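Local coordinates for protein archaemetzincin (Archaeoglobus fulgidus, PDB 3ZVS) that is probably a zinc-dependent metalloprotease of the M54 family, binding one catalytic zinc ion and a second, apparently structural one, with a natural substrate still unknown, at residues N51-C54 / I55-L59; L99-D103 / S104-R108; Y107-R110 / V111-A115. All coordinates share one frame; numbering follows the deposited sequence.

Contact 1. Residues N51-C54 / I55-L59; sequences NSTC and ILRML
The Arg-57 guanidinium folds back over the first turn of helix 52-58. One of its faces lies over Thr-53 O and Cys-54 CA. Thr-53 O lies off toward the rim, 3.8 Å from Arg-57 NH1. Arg-57 NH2 comes within 3.5 Å of Cys-54 CA. A bend at chi3 (-49°) turns the arginine back along the helix to reach them. Thr-53 CG2 also meets Arg-57 NH1, the two side chains running at a slant to each other. The second flat group is the amide of Asn-51, the N-cap. Asn-51 OD1 accepts from Cys-54 N at 2.9 Å, in the carbonyl plane, with a nearly straight N-H (164°). The backbone then continues as a regular helix: Ile-55 N bonds to Asn-51 O and Leu-56 N to Ser-52 O. The last such bond, Met-58 N to Cys-54 O, is weak at 3.5 Å. Cys-54 SG forms the disulfide with Cys-42. Ser-52 OG and Thr-53 OG1 are both hydrogen-bonded to Glu-84 OE1, and Ser-52 OG also to Tyr-74 O. The short helix follows directly on strand 49-51. Ile-55 packs on Ile-73 of strand 73-74, and both Ile-55 and Leu-56 rest on Val-93 of strand 91-95.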
# COMPACT_ATOMS: atom_id res chain seq x y z
N ASN A 51 -12.38 -7.17 2.05
CA ASN A 51 -11.36 -7.95 2.71
C ASN A 51 -10.06 -7.93 1.92
O ASN A 51 -10.01 -8.28 0.73
CB ASN A 51 -11.86 -9.38 2.90
CG ASN A 51 -10.84 -10.24 3.61
OD1 ASN A 51 -9.90 -10.72 3.02
ND2 ASN A 51 -11.02 -10.40 4.92
N SER A 52 -8.98 -7.48 2.58
CA SER A 52 -7.70 -7.35 1.94
C SER A 52 -7.06 -8.64 1.46
O SER A 52 -6.39 -8.66 0.41
CB SER A 52 -6.73 -6.62 2.91
OG SER A 52 -6.53 -7.36 4.11
N THR A 53 -7.29 -9.73 2.22
CA THR A 53 -6.72 -11.02 1.88
C THR A 53 -7.34 -11.54 0.58
O THR A 53 -6.66 -12.08 -0.28
CB THR A 53 -6.97 -12.01 3.02
OG1 THR A 53 -6.66 -11.37 4.26
CG2 THR A 53 -6.11 -13.26 2.86
N CYS A 54 -8.65 -11.34 0.47
CA CYS A 54 -9.39 -11.63 -0.74
C CYS A 54 -8.79 -10.86 -1.93
O CYS A 54 -8.52 -11.45 -2.98
CB CYS A 54 -10.86 -11.30 -0.48
SG CYS A 54 -12.03 -11.70 -1.80
N ILE A 55 -8.60 -9.55 -1.77
CA ILE A 55 -8.05 -8.73 -2.85
C ILE A 55 -6.68 -9.24 -3.27
O ILE A 55 -6.40 -9.39 -4.46
CB ILE A 55 -7.95 -7.27 -2.43
CG1 ILE A 55 -9.36 -6.69 -2.23
CG2 ILE A 55 -7.18 -6.47 -3.46
CD1 ILE A 55 -9.35 -5.34 -1.55
N LEU A 56 -5.82 -9.53 -2.32
CA LEU A 56 -4.49 -10.06 -2.65
C LEU A 56 -4.54 -11.29 -3.54
O LEU A 56 -3.79 -11.44 -4.48
CB LEU A 56 -3.71 -10.47 -1.40
CG LEU A 56 -3.07 -9.42 -0.55
CD1 LEU A 56 -2.27 -10.07 0.57
CD2 LEU A 56 -2.15 -8.57 -1.40
N ARG A 57 -5.45 -12.22 -3.20
CA ARG A 57 -5.55 -13.48 -3.94
C ARG A 57 -5.85 -13.27 -5.39
O ARG A 57 -5.49 -14.08 -6.24
CB ARG A 57 -6.66 -14.36 -3.34
CG ARG A 57 -6.19 -15.37 -2.34
CD ARG A 57 -7.25 -16.48 -2.12
NE ARG A 57 -8.57 -15.94 -1.87
CZ ARG A 57 -8.98 -15.51 -0.67
NH1 ARG A 57 -8.16 -15.53 0.36
NH2 ARG A 57 -10.19 -15.01 -0.56
N MET A 58 -6.54 -12.18 -5.72
CA MET A 58 -7.01 -11.93 -7.07
C MET A 58 -5.97 -11.16 -7.93
O MET A 58 -6.07 -11.06 -9.16
CB MET A 58 -8.38 -11.24 -6.98
CG MET A 58 -9.49 -12.15 -6.35
SD MET A 58 -11.19 -11.48 -6.02
CE MET A 58 -11.82 -11.40 -7.67
N LEU A 59 -4.92 -10.65 -7.28
CA LEU A 59 -3.86 -9.97 -8.00
C LEU A 59 -2.97 -11.00 -8.68
O LEU A 59 -2.84 -12.12 -8.18
CB LEU A 59 -3.04 -9.12 -7.02
CG LEU A 59 -3.77 -7.89 -6.48
CD1 LEU A 59 -2.95 -7.23 -5.38
CD2 LEU A 59 -4.09 -6.88 -7.59

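Contact 2. Residues L99-D103 / S104-R108; sequences LTTAD and SELYR
Tyr-107 and the loop before it meet along one edge of the ring. Leu-99 O lies near the ring plane, 3.3 Å from Tyr-107 CD1. Leu-99 CB stands 4.0 Å from Tyr-107 CE1, and Thr-100 CA approaches Tyr-107 CE1 obliquely at 3.7 Å. The ring reaches the loop because its CG is anti to the backbone N (chi1 -178°). Thr-101 packs beside the CB that carries the ring. Thr-101 CG2 touches Tyr-107 CB at 3.8 Å, and the threonine side chain crosses that of Leu-106 at about a right angle. There Thr-101 OG1 is 4.1 Å from Leu-106 CD2. Asp-103 is the N-cap of helix 104-122. Asp-103 OD1 accepts from Leu-106 N at 2.9 Å, on the anti side and 20° out of the carboxylate plane. The backbone of the same residue opens the helix, with Asp-103 O taking Tyr-107 N at 3.0 Å. The chemistry thus divides the loop in two. Residues 99-101 pack on Tyr-107 and Leu-106, while Leu-99 O also serves as acceptor for Arg-110 NH1, one turn further along. The negative Asp-103 at the start of the helix probably interacts favourably with the helix dipole.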
# COMPACT_ATOMS: atom_id res chain seq x y z
N LEU A 99 -6.67 7.39 4.83
CA LEU A 99 -5.71 8.50 4.71
C LEU A 99 -6.32 9.86 4.34
O LEU A 99 -5.66 10.90 4.44
CB LEU A 99 -4.63 8.16 3.70
CG LEU A 99 -3.97 6.77 3.87
CD1 LEU A 99 -2.93 6.52 2.79
CD2 LEU A 99 -3.37 6.57 5.24
N THR A 100 -7.59 9.86 3.94
CA THR A 100 -8.25 11.05 3.44
C THR A 100 -8.11 12.21 4.41
O THR A 100 -8.32 12.08 5.60
CB THR A 100 -9.74 10.77 3.22
OG1 THR A 100 -10.38 10.43 4.46
CG2 THR A 100 -9.89 9.59 2.31
N THR A 101 -7.76 13.37 3.85
CA THR A 101 -7.56 14.55 4.68
C THR A 101 -7.68 15.79 3.78
O THR A 101 -7.52 15.71 2.55
CB THR A 101 -6.19 14.47 5.43
OG1 THR A 101 -6.08 15.48 6.46
CG2 THR A 101 -5.04 14.54 4.46
N ALA A 102 -7.96 16.93 4.42
CA ALA A 102 -8.17 18.20 3.72
C ALA A 102 -6.95 18.69 2.95
O ALA A 102 -7.05 19.16 1.81
CB ALA A 102 -8.61 19.27 4.72
N ASP A 103 -5.78 18.61 3.59
CA ASP A 103 -4.57 19.12 2.99
C ASP A 103 -4.12 18.13 1.94
O ASP A 103 -3.73 16.99 2.25
CB ASP A 103 -3.44 19.37 4.04
CG ASP A 103 -2.26 20.05 3.46
OD1 ASP A 103 -1.52 19.40 2.72
OD2 ASP A 103 -2.06 21.28 3.72
N SER A 104 -4.17 18.55 0.68
CA SER A 104 -3.81 17.67 -0.42
C SER A 104 -2.39 17.17 -0.31
O SER A 104 -2.09 16.05 -0.69
CB SER A 104 -3.97 18.40 -1.75
OG SER A 104 -5.27 18.93 -1.86
N GLU A 105 -1.48 18.03 0.16
CA GLU A 105 -0.10 17.65 0.21
C GLU A 105 0.13 16.59 1.31
O GLU A 105 0.91 15.68 1.13
CB GLU A 105 0.80 18.89 0.41
CG GLU A 105 2.28 18.59 0.38
CD GLU A 105 2.82 18.08 -0.92
OE1 GLU A 105 2.14 18.22 -1.96
OE2 GLU A 105 3.96 17.55 -0.89
N LEU A 106 -0.58 16.71 2.42
CA LEU A 106 -0.48 15.72 3.48
C LEU A 106 -1.05 14.40 2.99
O LEU A 106 -0.49 13.34 3.26
CB LEU A 106 -1.21 16.20 4.73
CG LEU A 106 -1.19 15.28 5.95
CD1 LEU A 106 0.25 15.08 6.41
CD2 LEU A 106 -2.05 15.81 7.07
N TYR A 107 -2.17 14.45 2.26
CA TYR A 107 -2.75 13.23 1.71
C TYR A 107 -1.75 12.55 0.82
O TYR A 107 -1.50 11.34 0.92
CB TYR A 107 -3.99 13.57 0.92
CG TYR A 107 -4.69 12.35 0.34
CD1 TYR A 107 -5.31 11.42 1.16
CD2 TYR A 107 -4.76 12.17 -1.04
CE1 TYR A 107 -5.96 10.33 0.60
CE2 TYR A 107 -5.44 11.07 -1.59
CZ TYR A 107 -6.02 10.17 -0.75
OH TYR A 107 -6.73 9.07 -1.27
N ARG A 108 -1.11 13.31 -0.07
CA ARG A 108 -0.13 12.76 -0.97
C ARG A 108 1.01 12.08 -0.20
O ARG A 108 1.45 11.00 -0.53
CB ARG A 108 0.42 13.87 -1.86
CG ARG A 108 1.31 13.37 -2.93
CD ARG A 108 2.09 14.49 -3.59
NE ARG A 108 2.69 14.00 -4.82
CZ ARG A 108 3.86 13.38 -4.88
NH1 ARG A 108 4.58 13.21 -3.78
NH2 ARG A 108 4.31 12.95 -6.06

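Contact 3. Residues Y107-R110 / V111-A115; sequences YRER and VVKEA
Val-111 and Tyr-107 make a CH-pi contact. Val-111 CG2 sits over the centre of one face of the Tyr-107 ring, 4.0 Å from the centroid and 12° off the normal. In Val-111, CG1 is anti to the backbone N (chi1 169°), which puts CG2 beside the N and back toward the ring. Val-111 CG2 also touches Tyr-107 O at 3.3 Å. A looser van der Waals contact runs beside it: Arg-108 and Val-112 run alongside each other in one direction, and Val-112 CG2 meets Arg-108 NH1 at 4.2 Å. Val-112 also packs on Val-17 and Ser-21 of helix 12-26.

The backbone bonds are those of a regular alpha-helix. Val-111 N, Val-112 N, Lys-113 N and Glu-114 N donate to the carbonyls of Tyr-107, Arg-108, Glu-109 and Arg-110. This helix, 104-122, is the active-site helix of the metzincins. Its HExxH motif, with zinc ligands His-117 and His-121 and the probable proton acceptor Glu-118, follows within the next two turns. The Glu-114 side chain packs against the motif.

The charged groups complete the contact. Glu-109 and Lys-113 run alongside each other, with Glu-109 CG 3.9 Å from Lys-113 CE. Their charged ends stay beyond salt-bridge range, at 4.0 Å from Glu-109 OE1 to Lys-113 NZ. One water is hydrogen-bonded to Glu-109 OE1 and Lys-113 NZ, each at 2.9 Å. A second joins Lys-113 NZ to Glu-109 OE2, weakly at the glutamate. Lys-113 NZ is also hydrogen-bonded to the carbonyl oxygens of Val-143 and Lys-146; four partners share its three protons. Arg-110 forms a salt bridge with Asp-144, and Glu-114 forms one with Lys-146.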
# COMPACT_ATOMS: atom_id res chain seq x y z
N TYR A 107 -2.17 14.45 2.26
CA TYR A 107 -2.75 13.23 1.71
C TYR A 107 -1.75 12.55 0.82
O TYR A 107 -1.50 11.34 0.92
CB TYR A 107 -3.99 13.57 0.92
CG TYR A 107 -4.69 12.35 0.34
CD1 TYR A 107 -5.31 11.42 1.16
CD2 TYR A 107 -4.76 12.17 -1.04
CE1 TYR A 107 -5.96 10.33 0.60
CE2 TYR A 107 -5.44 11.07 -1.59
CZ TYR A 107 -6.02 10.17 -0.75
OH TYR A 107 -6.73 9.07 -1.27
N ARG A 108 -1.11 13.31 -0.07
CA ARG A 108 -0.13 12.76 -0.97
C ARG A 108 1.01 12.08 -0.20
O ARG A 108 1.45 11.00 -0.53
CB ARG A 108 0.42 13.87 -1.86
CG ARG A 108 1.31 13.37 -2.93
CD ARG A 108 2.09 14.49 -3.59
NE ARG A 108 2.69 14.00 -4.82
CZ ARG A 108 3.86 13.38 -4.88
NH1 ARG A 108 4.58 13.21 -3.78
NH2 ARG A 108 4.31 12.95 -6.06
N GLU A 109 1.51 12.76 0.83
CA GLU A 109 2.60 12.24 1.61
C GLU A 109 2.21 10.91 2.28
O GLU A 109 2.98 9.94 2.29
CB GLU A 109 2.97 13.27 2.66
CG GLU A 109 4.11 12.85 3.50
CD GLU A 109 4.49 13.88 4.55
OE1 GLU A 109 3.61 14.32 5.32
OE2 GLU A 109 5.70 14.17 4.65
N ARG A 110 0.99 10.85 2.80
CA ARG A 110 0.50 9.63 3.43
C ARG A 110 0.39 8.50 2.41
O ARG A 110 0.75 7.35 2.70
CB ARG A 110 -0.88 9.86 4.00
CG ARG A 110 -0.89 10.75 5.24
CD ARG A 110 -2.29 11.09 5.64
NE ARG A 110 -2.33 11.80 6.91
CZ ARG A 110 -3.45 12.12 7.55
NH1 ARG A 110 -4.64 11.85 7.03
NH2 ARG A 110 -3.39 12.74 8.71
N VAL A 111 -0.11 8.80 1.22
CA VAL A 111 -0.24 7.78 0.20
C VAL A 111 1.12 7.17 -0.14
O VAL A 111 1.28 5.94 -0.25
CB VAL A 111 -0.91 8.35 -1.05
CG1 VAL A 111 -0.81 7.38 -2.21
CG2 VAL A 111 -2.35 8.68 -0.76
N VAL A 112 2.13 8.02 -0.38
CA VAL A 112 3.45 7.52 -0.71
C VAL A 112 4.01 6.68 0.46
O VAL A 112 4.52 5.56 0.23
CB VAL A 112 4.41 8.64 -1.12
CG1 VAL A 112 5.77 8.06 -1.40
CG2 VAL A 112 3.87 9.39 -2.32
N LYS A 113 3.94 7.20 1.69
CA LYS A 113 4.45 6.46 2.85
C LYS A 113 3.86 5.06 2.93
O LYS A 113 4.56 4.09 3.12
CB LYS A 113 4.13 7.19 4.17
CG LYS A 113 4.96 8.42 4.45
CD LYS A 113 4.52 9.06 5.74
CE LYS A 113 5.40 10.27 6.05
NZ LYS A 113 4.83 10.96 7.22
N GLU A 114 2.54 4.98 2.80
CA GLU A 114 1.88 3.72 3.01
C GLU A 114 2.09 2.75 1.85
O GLU A 114 2.18 1.53 2.05
CB GLU A 114 0.40 3.96 3.34
CG GLU A 114 0.23 4.73 4.65
CD GLU A 114 0.79 3.99 5.82
OE1 GLU A 114 0.04 3.14 6.33
OE2 GLU A 114 1.96 4.17 6.20
N ALA A 115 2.21 3.26 0.63
CA ALA A 115 2.61 2.40 -0.49
C ALA A 115 4.03 1.84 -0.31
O ALA A 115 4.26 0.66 -0.52
CB ALA A 115 2.54 3.18 -1.83
O HOH W 1 2.28 11.98 6.41
O HOH W 2 6.93 12.85 7.53

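In the fold
Contacts 2 and 3 share helix 104-122 and the residues Tyr-107 and Arg-108. Their centres are about 9 Å apart. Contact 2 is at the surface, where a loop enters the helix. Contact 3 is largely buried and leads toward the catalytic zinc site. Contact 1 belongs to another helix, 52-58, on the opposite side of the chain's centre. It is partly buried, and its centre lies about 26 Å from that of contact 2. Contacts 1 and 2 both contain a helix N-cap, an amide oxygen in one and a carboxylate in the other. A disulfide marks contact 1, whereas contact 3 has ring-face packing and water-linked charges.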